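Local coordinates for protein UTP--glucose-1-phosphate uridylyltransferase (Acinetobacter baumannii, PDB 6KNL) that catalyses the transfer of a uridylyl group from UTP to alpha-D-glucose 1-phosphate, giving UDP-glucose and diphosphate, at residues Ala10-Arg15 and Val54-Lys59; Ala112-Lys117 and Leu219-Pro224; Val132-Gly137 and Gly253-Cys258; Ala156-Glu161 and Leu204-Arg209. The protein carries 1 engineered substitution. All blocks are in the same frame, centred on the assembly; numbering follows the deposited sequence.

Contact 1 (Ala10-Arg15 and Val54-Lys59). With 3PO (triphosphate), chain D; URI (uridine), chain C.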
loop_
_atom_site.group_PDB
_atom_site.type_symbol
_atom_site.label_atom_id
_atom_site.label_comp_id
_atom_site.label_asym_id
_atom_site.label_seq_id
_atom_site.Cartn_x
_atom_site.Cartn_y
_atom_site.Cartn_z
ATOM N N ALA A 10 -8.659 5.018 -14.294
ATOM C CA ALA A 10 -9.081 3.820 -15.066
ATOM C C ALA A 10 -7.866 3.035 -15.572
ATOM O O ALA A 10 -8.033 1.876 -15.982
ATOM C CB ALA A 10 -9.946 4.251 -16.221
ATOM N N GLY A 11 -6.689 3.660 -15.577
ATOM C CA GLY A 11 -5.452 3.037 -16.077
ATOM C C GLY A 11 -4.968 1.985 -15.104
ATOM O O GLY A 11 -5.218 2.177 -13.915
ATOM N N LEU A 12 -4.285 0.949 -15.599
ATOM C CA LEU A 12 -3.907 -0.268 -14.832
ATOM C C LEU A 12 -2.590 -0.044 -14.087
ATOM O O LEU A 12 -2.273 -0.872 -13.200
ATOM C CB LEU A 12 -3.786 -1.449 -15.800
ATOM C CG LEU A 12 -4.975 -2.401 -15.833
ATOM C CD1 LEU A 12 -6.285 -1.661 -15.619
ATOM C CD2 LEU A 12 -5.009 -3.178 -17.136
ATOM N N GLY A 13 -1.838 0.998 -14.455
ATOM C CA GLY A 13 -0.571 1.354 -13.783
ATOM C C GLY A 13 0.446 0.228 -13.856
ATOM O O GLY A 13 0.721 -0.414 -12.803
ATOM N N THR A 14 0.990 -0.012 -15.050
ATOM C CA THR A 14 2.045 -1.025 -15.274
ATOM C C THR A 14 3.360 -0.528 -14.674
ATOM O O THR A 14 4.214 -1.371 -14.410
ATOM C CB THR A 14 2.206 -1.395 -16.752
ATOM O OG1 THR A 14 2.740 -0.273 -17.451
ATOM C CG2 THR A 14 0.910 -1.864 -17.381
ATOM N N ARG A 15 3.509 0.774 -14.443
ATOM C CA ARG A 15 4.793 1.355 -13.959
ATOM C C ARG A 15 5.069 0.994 -12.492
ATOM O O ARG A 15 6.264 0.978 -12.140
ATOM C CB ARG A 15 4.828 2.872 -14.154
ATOM C CG ARG A 15 5.512 3.309 -15.442
ATOM C CD ARG A 15 5.629 4.821 -15.537
ATOM N NE ARG A 15 4.358 5.481 -15.242
ATOM C CZ ARG A 15 4.217 6.597 -14.527
ATOM N NH1 ARG A 15 5.273 7.199 -14.000
ATOM N NH2 ARG A 15 3.010 7.101 -14.325
ATOM N N VAL A 54 -13.266 8.735 -12.986
ATOM C CA VAL A 54 -13.386 7.940 -14.237
ATOM C C VAL A 54 -12.603 6.669 -13.951
ATOM O O VAL A 54 -11.386 6.793 -13.795
ATOM C CB VAL A 54 -12.823 8.677 -15.463
ATOM C CG1 VAL A 54 -12.926 7.827 -16.708
ATOM C CG2 VAL A 54 -13.497 10.020 -15.672
ATOM N N THR A 55 -13.260 5.521 -13.837
ATOM C CA THR A 55 -12.609 4.347 -13.213
ATOM C C THR A 55 -12.741 3.104 -14.095
ATOM O O THR A 55 -13.287 3.195 -15.211
ATOM C CB THR A 55 -13.129 4.181 -11.779
ATOM O OG1 THR A 55 -12.259 3.292 -11.066
ATOM C CG2 THR A 55 -14.567 3.718 -11.746
ATOM N N HIS A 56 -12.201 2.003 -13.579
ATOM C CA HIS A 56 -12.097 0.661 -14.200
ATOM C C HIS A 56 -12.733 -0.350 -13.244
ATOM O O HIS A 56 -12.729 -0.082 -12.026
ATOM C CB HIS A 56 -10.617 0.371 -14.491
ATOM C CG HIS A 56 -10.343 -0.929 -15.174
ATOM N ND1 HIS A 56 -9.945 -2.061 -14.475
ATOM C CD2 HIS A 56 -10.376 -1.273 -16.484
ATOM C CE1 HIS A 56 -9.756 -3.048 -15.329
ATOM N NE2 HIS A 56 -10.018 -2.591 -16.570
ATOM N N SER A 57 -13.215 -1.470 -13.787
ATOM C CA SER A 57 -13.957 -2.548 -13.083
ATOM C C SER A 57 -13.128 -3.188 -11.964
ATOM O O SER A 57 -13.719 -3.957 -11.205
ATOM C CB SER A 57 -14.423 -3.614 -14.051
ATOM O OG SER A 57 -13.320 -4.280 -14.635
ATOM N N SER A 58 -11.821 -2.939 -11.886
ATOM C CA SER A 58 -10.930 -3.521 -10.842
ATOM C C SER A 58 -10.697 -2.527 -9.695
ATOM O O SER A 58 -9.838 -2.806 -8.868
ATOM C CB SER A 58 -9.611 -3.968 -11.447
ATOM O OG SER A 58 -8.765 -2.863 -11.756
ATOM N N LYS A 59 -11.400 -1.394 -9.659
ATOM C CA LYS A 59 -10.979 -0.232 -8.825
ATOM C C LYS A 59 -12.050 0.134 -7.785
ATOM O O LYS A 59 -12.038 1.302 -7.334
ATOM C CB LYS A 59 -10.664 0.973 -9.716
ATOM C CG LYS A 59 -9.661 0.722 -10.832
ATOM C CD LYS A 59 -8.231 0.874 -10.417
ATOM C CE LYS A 59 -7.310 1.087 -11.596
ATOM N NZ LYS A 59 -6.309 2.136 -11.312
HETATM P PG 3PO D . -0.931 3.898 -16.678
HETATM O O1G 3PO D . -2.131 4.178 -17.552
HETATM O O2G 3PO D . -0.954 2.498 -16.114
HETATM O O3G 3PO D . -0.734 4.964 -15.619
HETATM P PB 3PO D . 1.868 3.269 -17.472
HETATM O O1B 3PO D . 1.684 1.790 -17.561
HETATM O O2B 3PO D . 2.518 3.849 -16.258
HETATM O O3B 3PO D . 0.410 3.938 -17.619
HETATM P PA 3PO D . 3.953 3.232 -19.656
HETATM O O1A 3PO D . 4.997 4.327 -19.618
HETATM O O2A 3PO D . 3.413 3.002 -21.049
HETATM O O3A 3PO D . 2.676 3.763 -18.777
HETATM O "O5'" 3PO D . 4.440 1.954 -19.010
HETATM N N1 URI C . -5.721 7.211 -17.381
HETATM C C2 URI C . -4.899 7.216 -18.496
HETATM N N3 URI C . -5.441 6.681 -19.633
HETATM C C4 URI C . -6.697 6.138 -19.772
HETATM C C5 URI C . -7.497 6.171 -18.575
HETATM C C6 URI C . -6.994 6.692 -17.442
HETATM O O2 URI C . -3.760 7.660 -18.486
HETATM O O4 URI C . -7.018 5.683 -20.872
HETATM C "C1'" URI C . -5.158 7.786 -16.140
HETATM C "C2'" URI C . -4.102 6.886 -15.483
HETATM C "C3'" URI C . -3.236 7.938 -14.773
HETATM C "C4'" URI C . -3.218 9.086 -15.794
HETATM O "O2'" URI C . -4.652 5.943 -14.584
HETATM O "O3'" URI C . -3.761 8.406 -13.535
HETATM O "O4'" URI C . -4.506 8.997 -16.475
HETATM C "C5'" URI C . -2.036 9.022 -16.771
HETATM O "O5'" URI C . -2.241 9.767 -17.965
#
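Ala10 and Thr55 bring the two backbones together, with their CA atoms 4.0 Å apart. Residues 54-55 end a strand, and a type I turn from His56 to Lys59 follows. Segment 10-15 has no regular structure. It is the glycine-rich loop that follows the first strand of the GT-A nucleotidyltransferase fold, and it borders the bound uridine and triphosphate. Ala10 CB packs against Thr55 O at 3.6 Å, and uridine lies close to the same methyl. Leu12 and His56 form a CH-pi contact. Leu12 CD1 sits over the middle of the imidazole, 3.8 Å from its centroid and 12° off the normal. The imidazole CG of His56 is anti to the backbone N (chi1 -178°), which turns the ring up beside Leu12. The ring is held from two ends. Ser58 OG meets His56 ND1 at 3.1 Å, and Glu71 of the second subunit bonds to His56 NE2. Lys59 gives the one hydrogen bond between the segments, from NZ to Gly11 O at 2.8 Å. NZ approaches that carbonyl almost head-on, with a C=O...N angle of 165°. The Lys59 chain bends at chi2 and chi4 to get there. The same ammonium also bonds to Val9 O and forms a salt bridge with Glu26, so it ties the start of the loop to the turn. Gly11 N makes a weak bond to uridine O2'. From Gly13 on the loop has left segment 54-59. Thr14 N reaches triphosphate O1B at 3.2 Å. Arg15 NE donates to triphosphate O2B at 2.7 Å, in the guanidinium plane, though this side chain is poorly ordered.

Contact 2 (Ala112-Lys117 and Leu219-Pro224); sequences AVLCAK and LLENTP
Lys117 and Glu221 form a salt bridge across the outer side of this contact. Lys117 NZ lies 3.0 Å from Glu221 OE2 and takes the syn lone pair of that oxygen. A second, weak bond runs from Lys117 NZ to Glu221 OE1 at 3.3 Å, so the ammonium faces both carboxylate oxygens. The lysine is extended throughout, with CG anti to the backbone N (chi1 159°). This full reach carries the charge over to the other segment. The glutamate is also extended beyond CG, and the two chains cross at about a right angle. The carboxylate lies against the lysine chain as well, with Glu221 OE2 3.3 Å from Lys117 CD.

Leu114 packs beside the ion pair. Both its methyls meet the aliphatic part of the glutamate, each 3.9 Å from Glu221 CG. Leu114 CD2 also lies 4.1 Å from the backbone C of Leu220. Deeper in, Leu220 points CD1 at Val113 CG1, 3.5 Å away. That methyl of Val113 is anti to its backbone N (chi1 159°), and the two side chains cross nearly perpendicular.

The contact joins helix 109-115 and the start of helix 117-120 to helix 216-220 and the turn after it. Met217 of helix 216-220 also touches Val113 and Lys117. Leu220 packs on Ala236 of helix 233-240, while Ala116 rests on Ile52 and Val54 of strand 50-55.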
loop_
_atom_site.group_PDB
_atom_site.type_symbol
_atom_site.label_atom_id
_atom_site.label_comp_id
_atom_site.label_asym_id
_atom_site.label_seq_id
_atom_site.Cartn_x
_atom_site.Cartn_y
_atom_site.Cartn_z
ATOM N N ALA A 112 -10.556 9.457 -21.300
ATOM C CA ALA A 112 -10.976 9.345 -19.891
ATOM C C ALA A 112 -11.758 10.611 -19.513
ATOM O O ALA A 112 -12.911 10.463 -19.080
ATOM C CB ALA A 112 -9.783 9.118 -19.004
ATOM N N VAL A 113 -11.193 11.809 -19.726
ATOM C CA VAL A 113 -11.905 13.099 -19.472
ATOM C C VAL A 113 -13.248 13.063 -20.215
ATOM O O VAL A 113 -14.269 13.442 -19.632
ATOM C CB VAL A 113 -11.069 14.326 -19.878
ATOM C CG1 VAL A 113 -11.944 15.549 -20.093
ATOM C CG2 VAL A 113 -9.971 14.638 -18.869
ATOM N N LEU A 114 -13.269 12.583 -21.455
ATOM C CA LEU A 114 -14.496 12.604 -22.284
ATOM C C LEU A 114 -15.578 11.737 -21.625
ATOM O O LEU A 114 -16.770 12.059 -21.768
ATOM C CB LEU A 114 -14.161 12.124 -23.701
ATOM C CG LEU A 114 -15.323 12.168 -24.694
ATOM C CD1 LEU A 114 -16.111 13.471 -24.574
ATOM C CD2 LEU A 114 -14.826 11.971 -26.112
ATOM N N CYS A 115 -15.193 10.668 -20.933
ATOM C CA CYS A 115 -16.134 9.723 -20.259
ATOM C C CYS A 115 -16.960 10.437 -19.174
ATOM O O CYS A 115 -18.075 9.982 -18.899
ATOM C CB CYS A 115 -15.382 8.531 -19.683
ATOM S SG CYS A 115 -14.622 7.489 -20.959
ATOM N N ALA A 116 -16.451 11.546 -18.631
ATOM C CA ALA A 116 -17.114 12.406 -17.625
ATOM C C ALA A 116 -17.984 13.492 -18.266
ATOM O O ALA A 116 -18.491 14.316 -17.506
ATOM C CB ALA A 116 -16.063 13.054 -16.763
ATOM N N LYS A 117 -18.113 13.543 -19.589
ATOM C CA LYS A 117 -18.889 14.605 -20.285
ATOM C C LYS A 117 -20.252 14.792 -19.607
ATOM O O LYS A 117 -20.584 15.952 -19.260
ATOM C CB LYS A 117 -19.097 14.255 -21.760
ATOM C CG LYS A 117 -20.255 14.980 -22.422
ATOM C CD LYS A 117 -20.237 14.881 -23.921
ATOM C CE LYS A 117 -21.611 15.069 -24.533
ATOM N NZ LYS A 117 -21.523 15.644 -25.895
ATOM N N LEU A 219 -14.502 19.458 -27.947
ATOM C CA LEU A 219 -13.195 19.427 -28.640
ATOM C C LEU A 219 -12.587 18.020 -28.558
ATOM O O LEU A 219 -11.952 17.628 -29.544
ATOM C CB LEU A 219 -12.282 20.489 -28.022
ATOM C CG LEU A 219 -12.730 21.933 -28.243
ATOM C CD1 LEU A 219 -11.852 22.897 -27.458
ATOM C CD2 LEU A 219 -12.713 22.285 -29.723
ATOM N N LEU A 220 -12.770 17.289 -27.450
ATOM C CA LEU A 220 -12.287 15.878 -27.320
ATOM C C LEU A 220 -13.072 14.963 -28.267
ATOM O O LEU A 220 -12.478 14.019 -28.803
ATOM C CB LEU A 220 -12.396 15.401 -25.869
ATOM C CG LEU A 220 -11.293 15.944 -24.966
ATOM C CD1 LEU A 220 -11.740 15.974 -23.514
ATOM C CD2 LEU A 220 -10.025 15.134 -25.135
ATOM N N GLU A 221 -14.340 15.267 -28.520
ATOM C CA GLU A 221 -15.195 14.467 -29.439
ATOM C C GLU A 221 -14.712 14.602 -30.895
ATOM O O GLU A 221 -15.178 13.804 -31.718
ATOM C CB GLU A 221 -16.662 14.868 -29.267
ATOM C CG GLU A 221 -17.385 13.984 -28.275
ATOM C CD GLU A 221 -18.692 14.527 -27.740
ATOM O OE1 GLU A 221 -19.062 15.653 -28.144
ATOM O OE2 GLU A 221 -19.335 13.822 -26.906
ATOM N N ASN A 222 -13.804 15.546 -31.196
ATOM C CA ASN A 222 -13.320 15.839 -32.577
ATOM C C ASN A 222 -11.787 15.868 -32.640
ATOM O O ASN A 222 -11.260 16.542 -33.543
ATOM C CB ASN A 222 -13.858 17.179 -33.098
ATOM C CG ASN A 222 -15.315 17.146 -33.505
ATOM O OD1 ASN A 222 -15.638 16.770 -34.629
ATOM N ND2 ASN A 222 -16.190 17.580 -32.614
ATOM N N THR A 223 -11.078 15.177 -31.740
ATOM C CA THR A 223 -9.593 15.055 -31.815
ATOM C C THR A 223 -9.208 13.633 -32.208
ATOM O O THR A 223 -9.564 12.676 -31.517
ATOM C CB THR A 223 -8.863 15.425 -30.516
ATOM O OG1 THR A 223 -8.794 14.279 -29.672
ATOM C CG2 THR A 223 -9.510 16.563 -29.766
ATOM N N PRO A 224 -8.421 13.467 -33.293
ATOM C CA PRO A 224 -8.067 12.134 -33.783
ATOM C C PRO A 224 -7.016 11.456 -32.885
ATOM O O PRO A 224 -6.342 12.162 -32.153
ATOM C CB PRO A 224 -7.535 12.452 -35.191
ATOM C CG PRO A 224 -6.880 13.812 -35.028
ATOM C CD PRO A 224 -7.789 14.551 -34.067
#

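Contact 3 (Val132-Gly137 and Gly253-Cys258)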
loop_
_atom_site.group_PDB
_atom_site.type_symbol
_atom_site.label_atom_id
_atom_site.label_comp_id
_atom_site.label_asym_id
_atom_site.label_seq_id
_atom_site.Cartn_x
_atom_site.Cartn_y
_atom_site.Cartn_z
ATOM N N VAL A 132 0.213 11.735 -9.556
ATOM C CA VAL A 132 1.019 12.895 -9.059
ATOM C C VAL A 132 0.465 13.398 -7.722
ATOM O O VAL A 132 -0.727 13.720 -7.674
ATOM C CB VAL A 132 1.056 14.050 -10.075
ATOM C CG1 VAL A 132 1.974 15.178 -9.604
ATOM C CG2 VAL A 132 1.450 13.566 -11.467
ATOM N N LEU A 133 1.325 13.516 -6.705
ATOM C CA LEU A 133 1.040 14.183 -5.407
ATOM C C LEU A 133 1.631 15.595 -5.406
ATOM O O LEU A 133 2.722 15.764 -5.936
ATOM C CB LEU A 133 1.668 13.369 -4.276
ATOM C CG LEU A 133 1.068 11.993 -3.987
ATOM C CD1 LEU A 133 1.321 11.628 -2.530
ATOM C CD2 LEU A 133 -0.424 11.938 -4.286
ATOM N N VAL A 134 0.945 16.553 -4.779
ATOM C CA VAL A 134 1.367 17.982 -4.678
ATOM C C VAL A 134 1.437 18.387 -3.202
ATOM O O VAL A 134 0.404 18.320 -2.526
ATOM C CB VAL A 134 0.400 18.898 -5.450
ATOM C CG1 VAL A 134 0.854 20.349 -5.415
ATOM C CG2 VAL A 134 0.204 18.430 -6.884
ATOM N N LYS A 135 2.609 18.817 -2.735
ATOM C CA LYS A 135 2.839 19.264 -1.338
ATOM C C LYS A 135 3.026 20.787 -1.321
ATOM O O LYS A 135 3.790 21.300 -2.157
ATOM C CB LYS A 135 4.067 18.551 -0.767
ATOM C CG LYS A 135 3.866 17.926 0.604
ATOM C CD LYS A 135 5.148 17.439 1.255
ATOM C CE LYS A 135 5.971 18.550 1.880
ATOM N NZ LYS A 135 7.196 18.866 1.102
ATOM N N ASP A 136 2.375 21.475 -0.382
ATOM C CA ASP A 136 2.400 22.959 -0.272
ATOM C C ASP A 136 3.326 23.359 0.892
ATOM O O ASP A 136 4.212 22.549 1.250
ATOM C CB ASP A 136 0.962 23.482 -0.183
ATOM C CG ASP A 136 0.826 24.991 -0.302
ATOM O OD1 ASP A 136 1.038 25.677 0.715
ATOM O OD2 ASP A 136 0.525 25.470 -1.415
ATOM N N GLY A 137 3.171 24.589 1.402
ATOM C CA GLY A 137 3.830 25.106 2.619
ATOM C C GLY A 137 2.956 26.132 3.328
ATOM O O GLY A 137 2.599 25.903 4.500
ATOM N N GLY A 253 4.568 24.999 -4.724
ATOM C CA GLY A 253 4.903 23.747 -4.016
ATOM C C GLY A 253 5.693 22.789 -4.895
ATOM O O GLY A 253 6.222 23.230 -5.916
ATOM N N GLN A 254 5.708 21.506 -4.528
ATOM C CA GLN A 254 6.619 20.459 -5.060
ATOM C C GLN A 254 5.795 19.209 -5.382
ATOM O O GLN A 254 4.875 18.928 -4.602
ATOM C CB GLN A 254 7.698 20.226 -4.001
ATOM C CG GLN A 254 8.481 18.922 -4.132
ATOM C CD GLN A 254 9.491 18.803 -3.015
ATOM O OE1 GLN A 254 10.666 18.487 -3.243
ATOM N NE2 GLN A 254 9.040 19.093 -1.798
ATOM N N THR A 255 6.106 18.497 -6.479
ATOM C CA THR A 255 5.386 17.267 -6.929
ATOM C C THR A 255 6.142 15.990 -6.546
ATOM O O THR A 255 7.357 16.062 -6.291
ATOM C CB THR A 255 5.136 17.237 -8.442
ATOM O OG1 THR A 255 6.356 17.437 -9.157
ATOM C CG2 THR A 255 4.129 18.276 -8.869
ATOM N N PHE A 256 5.409 14.868 -6.520
ATOM C CA PHE A 256 5.922 13.478 -6.396
ATOM C C PHE A 256 5.124 12.554 -7.310
ATOM O O PHE A 256 3.887 12.553 -7.247
ATOM C CB PHE A 256 5.817 12.930 -4.974
ATOM C CG PHE A 256 6.420 13.840 -3.953
ATOM C CD1 PHE A 256 5.682 14.876 -3.417
ATOM C CD2 PHE A 256 7.744 13.710 -3.583
ATOM C CE1 PHE A 256 6.248 15.734 -2.489
ATOM C CE2 PHE A 256 8.302 14.559 -2.646
ATOM C CZ PHE A 256 7.554 15.575 -2.105
ATOM N N ASP A 257 5.845 11.763 -8.102
ATOM C CA ASP A 257 5.256 10.832 -9.092
ATOM C C ASP A 257 5.236 9.431 -8.471
ATOM O O ASP A 257 6.270 8.729 -8.525
ATOM C CB ASP A 257 6.011 10.935 -10.413
ATOM C CG ASP A 257 5.469 10.015 -11.486
ATOM O OD1 ASP A 257 4.323 9.555 -11.341
ATOM O OD2 ASP A 257 6.211 9.761 -12.459
ATOM N N CYS A 258 4.096 9.077 -7.875
ATOM C CA CYS A 258 3.783 7.740 -7.306
ATOM C C CYS A 258 3.385 6.783 -8.435
ATOM O O CYS A 258 2.462 5.959 -8.225
ATOM C CB CYS A 258 2.661 7.852 -6.279
ATOM S SG CYS A 258 2.998 9.098 -5.008
#
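Val132 overlaps Thr255, its CG1 lying 3.8 Å from Thr255 CG2. The two belong to a two-stranded antiparallel sheet of strands far apart in sequence, 132-135 and 254-257, running at 154° to each other. Val134 joins Val132 and Thr255 on one face of this small sheet, where Val207 of strand 204-207 packs on Val132 and Thr255. Thr255 OG1 is probably hydrogen-bonded to Glu161, though the modelled distance is very short. Leu133, Lys135, Gln254 and Phe256 lie on the other face, against helix 261-274. Lys135 CB comes to the edge of the Phe256 ring, 4.0 Å from CE1, while His270 meets that ring. Lys135 and Gln254 run side by side in the same direction. As modelled, Lys135 NZ and Gln254 NE2 are both donors and make no bond. The ion pair of Lys135 NZ with Glu274 is long and weak. Leu133 packs on the residue after strand 254-257, with CG 3.6 Å from Cys258 SG. The Cys258 sulfur is beside its backbone N (chi1 -53°), which swings it toward the leucine. Two hydrogen-bonded pairs, Leu133 with Phe256 and Lys135 with Gln254, hold the strands together. Lys135 N bonds to Gln254 O at 2.9 Å.

Contact 4 (Ala156-Glu161 and Leu204-Arg209); sequences AQIMVE and LSVVGR
Val160 CG2 packs on Leu204 CB at 3.8 Å, and the two side chains cross at a slant. Val174 of strand 172-174 lies against both and against Val206. Farther along, Ile158 CG2 faces Val206 CG1 at 4.2 Å. Val207 CG2 meets Glu161 CB at 3.7 Å. Met159 lies beside Arg209, pointing the same way. Its chain bends only at chi3 (-57°), which folds the CE methyl back to within 3.5 Å of Arg209 CB.

The backbones pair antiparallel in the mixed central sheet of the GT-A fold. Residues 204-207 run against the end of strand 156-162, and the chain then turns a corner at Gly208. This residue has phi 106° and psi 42°, a conformation that by itself calls for glycine. Beyond it Arg209 returns to the same strand, and Met159 N bonds to Arg209 O at 3.0 Å. Val207 N reaches Met159 O at 3.2 Å from the far side of the corner.

At the polar edge Glu161 O accepts two bonds from one residue. Ser205 N comes at 2.7 Å and Ser205 OG at 3.1 Å, from opposite faces of the carbonyl plane. Val206 is a binding residue for UDP-glucose. The Arg209 guanidinium forms a salt bridge with Glu42 and hydrogen bonds with Leu129 O and Val132 O, and NH1 also hydrogen-bonds to Gly208 O. The buried guanidinium thus has a carboxylate and three carbonyls as partners, which would favour its charged form.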
loop_
_atom_site.group_PDB
_atom_site.type_symbol
_atom_site.label_atom_id
_atom_site.label_comp_id
_atom_site.label_asym_id
_atom_site.label_seq_id
_atom_site.Cartn_x
_atom_site.Cartn_y
_atom_site.Cartn_z
ATOM N N ALA A 156 -8.182 28.981 -19.657
ATOM C CA ALA A 156 -7.758 27.610 -19.282
ATOM C C ALA A 156 -6.400 27.696 -18.575
ATOM O O ALA A 156 -5.552 28.516 -19.013
ATOM C CB ALA A 156 -7.676 26.704 -20.486
ATOM N N GLN A 157 -6.227 26.908 -17.508
ATOM C CA GLN A 157 -4.997 26.880 -16.674
ATOM C C GLN A 157 -4.362 25.494 -16.769
ATOM O O GLN A 157 -5.089 24.491 -16.709
ATOM C CB GLN A 157 -5.286 27.224 -15.212
ATOM C CG GLN A 157 -5.813 28.640 -14.980
ATOM C CD GLN A 157 -4.858 29.742 -15.389
ATOM O OE1 GLN A 157 -3.736 29.860 -14.886
ATOM N NE2 GLN A 157 -5.316 30.584 -16.301
ATOM N N ILE A 158 -3.040 25.461 -16.916
ATOM C CA ILE A 158 -2.248 24.205 -17.001
ATOM C C ILE A 158 -1.097 24.316 -16.022
ATOM O O ILE A 158 -0.207 25.129 -16.264
ATOM C CB ILE A 158 -1.772 23.978 -18.438
ATOM C CG1 ILE A 158 -2.983 23.867 -19.369
ATOM C CG2 ILE A 158 -0.838 22.775 -18.502
ATOM C CD1 ILE A 158 -2.719 23.146 -20.656
ATOM N N MET A 159 -1.144 23.534 -14.949
ATOM C CA MET A 159 -0.130 23.623 -13.877
ATOM C C MET A 159 1.196 23.121 -14.444
ATOM O O MET A 159 1.183 22.067 -15.141
ATOM C CB MET A 159 -0.506 22.821 -12.630
ATOM C CG MET A 159 0.429 23.101 -11.452
ATOM S SD MET A 159 -0.080 22.368 -9.902
ATOM C CE MET A 159 -1.718 23.087 -9.755
ATOM N N VAL A 160 2.273 23.856 -14.144
ATOM C CA VAL A 160 3.647 23.562 -14.631
ATOM C C VAL A 160 4.650 23.757 -13.492
ATOM O O VAL A 160 4.346 24.455 -12.516
ATOM C CB VAL A 160 4.024 24.411 -15.860
ATOM C CG1 VAL A 160 2.990 24.291 -16.970
ATOM C CG2 VAL A 160 4.259 25.870 -15.496
ATOM N N GLU A 161 5.811 23.140 -13.651
ATOM C CA GLU A 161 6.880 23.036 -12.628
ATOM C C GLU A 161 8.219 23.194 -13.338
ATOM O O GLU A 161 8.436 22.475 -14.335
ATOM C CB GLU A 161 6.810 21.677 -11.941
ATOM C CG GLU A 161 7.767 21.512 -10.783
ATOM C CD GLU A 161 7.451 20.271 -9.968
ATOM O OE1 GLU A 161 7.535 20.343 -8.713
ATOM O OE2 GLU A 161 7.085 19.244 -10.589
ATOM N N LEU A 204 9.679 24.527 -18.011
ATOM C CA LEU A 204 8.401 24.377 -17.266
ATOM C C LEU A 204 7.674 23.107 -17.727
ATOM O O LEU A 204 7.101 23.110 -18.823
ATOM C CB LEU A 204 7.551 25.636 -17.473
ATOM C CG LEU A 204 8.169 26.938 -16.951
ATOM C CD1 LEU A 204 7.223 28.111 -17.124
ATOM C CD2 LEU A 204 8.575 26.829 -15.489
ATOM N N SER A 205 7.684 22.067 -16.888
ATOM C CA SER A 205 7.035 20.753 -17.144
ATOM C C SER A 205 5.533 20.829 -16.866
ATOM O O SER A 205 5.133 21.455 -15.885
ATOM C CB SER A 205 7.648 19.666 -16.299
ATOM O OG SER A 205 7.157 19.726 -14.960
ATOM N N VAL A 206 4.744 20.147 -17.684
ATOM C CA VAL A 206 3.307 19.889 -17.405
ATOM C C VAL A 206 3.253 18.882 -16.256
ATOM O O VAL A 206 4.029 17.914 -16.292
ATOM C CB VAL A 206 2.597 19.382 -18.666
ATOM C CG1 VAL A 206 1.140 19.037 -18.396
ATOM C CG2 VAL A 206 2.733 20.387 -19.802
ATOM N N VAL A 207 2.387 19.121 -15.272
ATOM C CA VAL A 207 2.422 18.432 -13.950
ATOM C C VAL A 207 1.313 17.383 -13.894
ATOM O O VAL A 207 1.568 16.301 -13.322
ATOM C CB VAL A 207 2.291 19.436 -12.793
ATOM C CG1 VAL A 207 2.085 18.724 -11.475
ATOM C CG2 VAL A 207 3.489 20.360 -12.713
ATOM N N GLY A 208 0.144 17.690 -14.457
ATOM C CA GLY A 208 -1.074 16.868 -14.306
ATOM C C GLY A 208 -2.083 17.515 -13.364
ATOM O O GLY A 208 -2.696 16.809 -12.537
ATOM N N ARG A 209 -2.262 18.823 -13.498
ATOM C CA ARG A 209 -3.332 19.598 -12.828
ATOM C C ARG A 209 -3.876 20.575 -13.867
ATOM O O ARG A 209 -3.099 21.350 -14.406
ATOM C CB ARG A 209 -2.778 20.298 -11.580
ATOM C CG ARG A 209 -2.337 19.359 -10.459
ATOM C CD ARG A 209 -3.494 18.806 -9.648
ATOM N NE ARG A 209 -3.019 17.934 -8.582
ATOM C CZ ARG A 209 -2.723 16.640 -8.722
ATOM N NH1 ARG A 209 -2.864 16.034 -9.892
ATOM N NH2 ARG A 209 -2.292 15.950 -7.681
#

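In the fold
Contact 1 lines the ligand site, and Ala112 of contact 2 touches uridine. The side chains of Val132 in contact 3 and Arg209 in contact 4 are about 8 and 9 Å from uridine. Contact 1 joins contact 3 by the Arg15 NH1 to Asp257 OD2 salt bridge (3.1 Å), so an arginine at the triphosphate is also held by strand 254-257. Contacts 3 and 4 are the closest pair, with centres 12 Å apart. They pack where Val132 CG2 lies 3.3 Å from Val207 O. Contact 2 touches contact 1 through Val54. Contacts 1 and 4 do not touch, but both reach the large mixed sheet. Contact 4 holds Val206 of the UDP-glucose site.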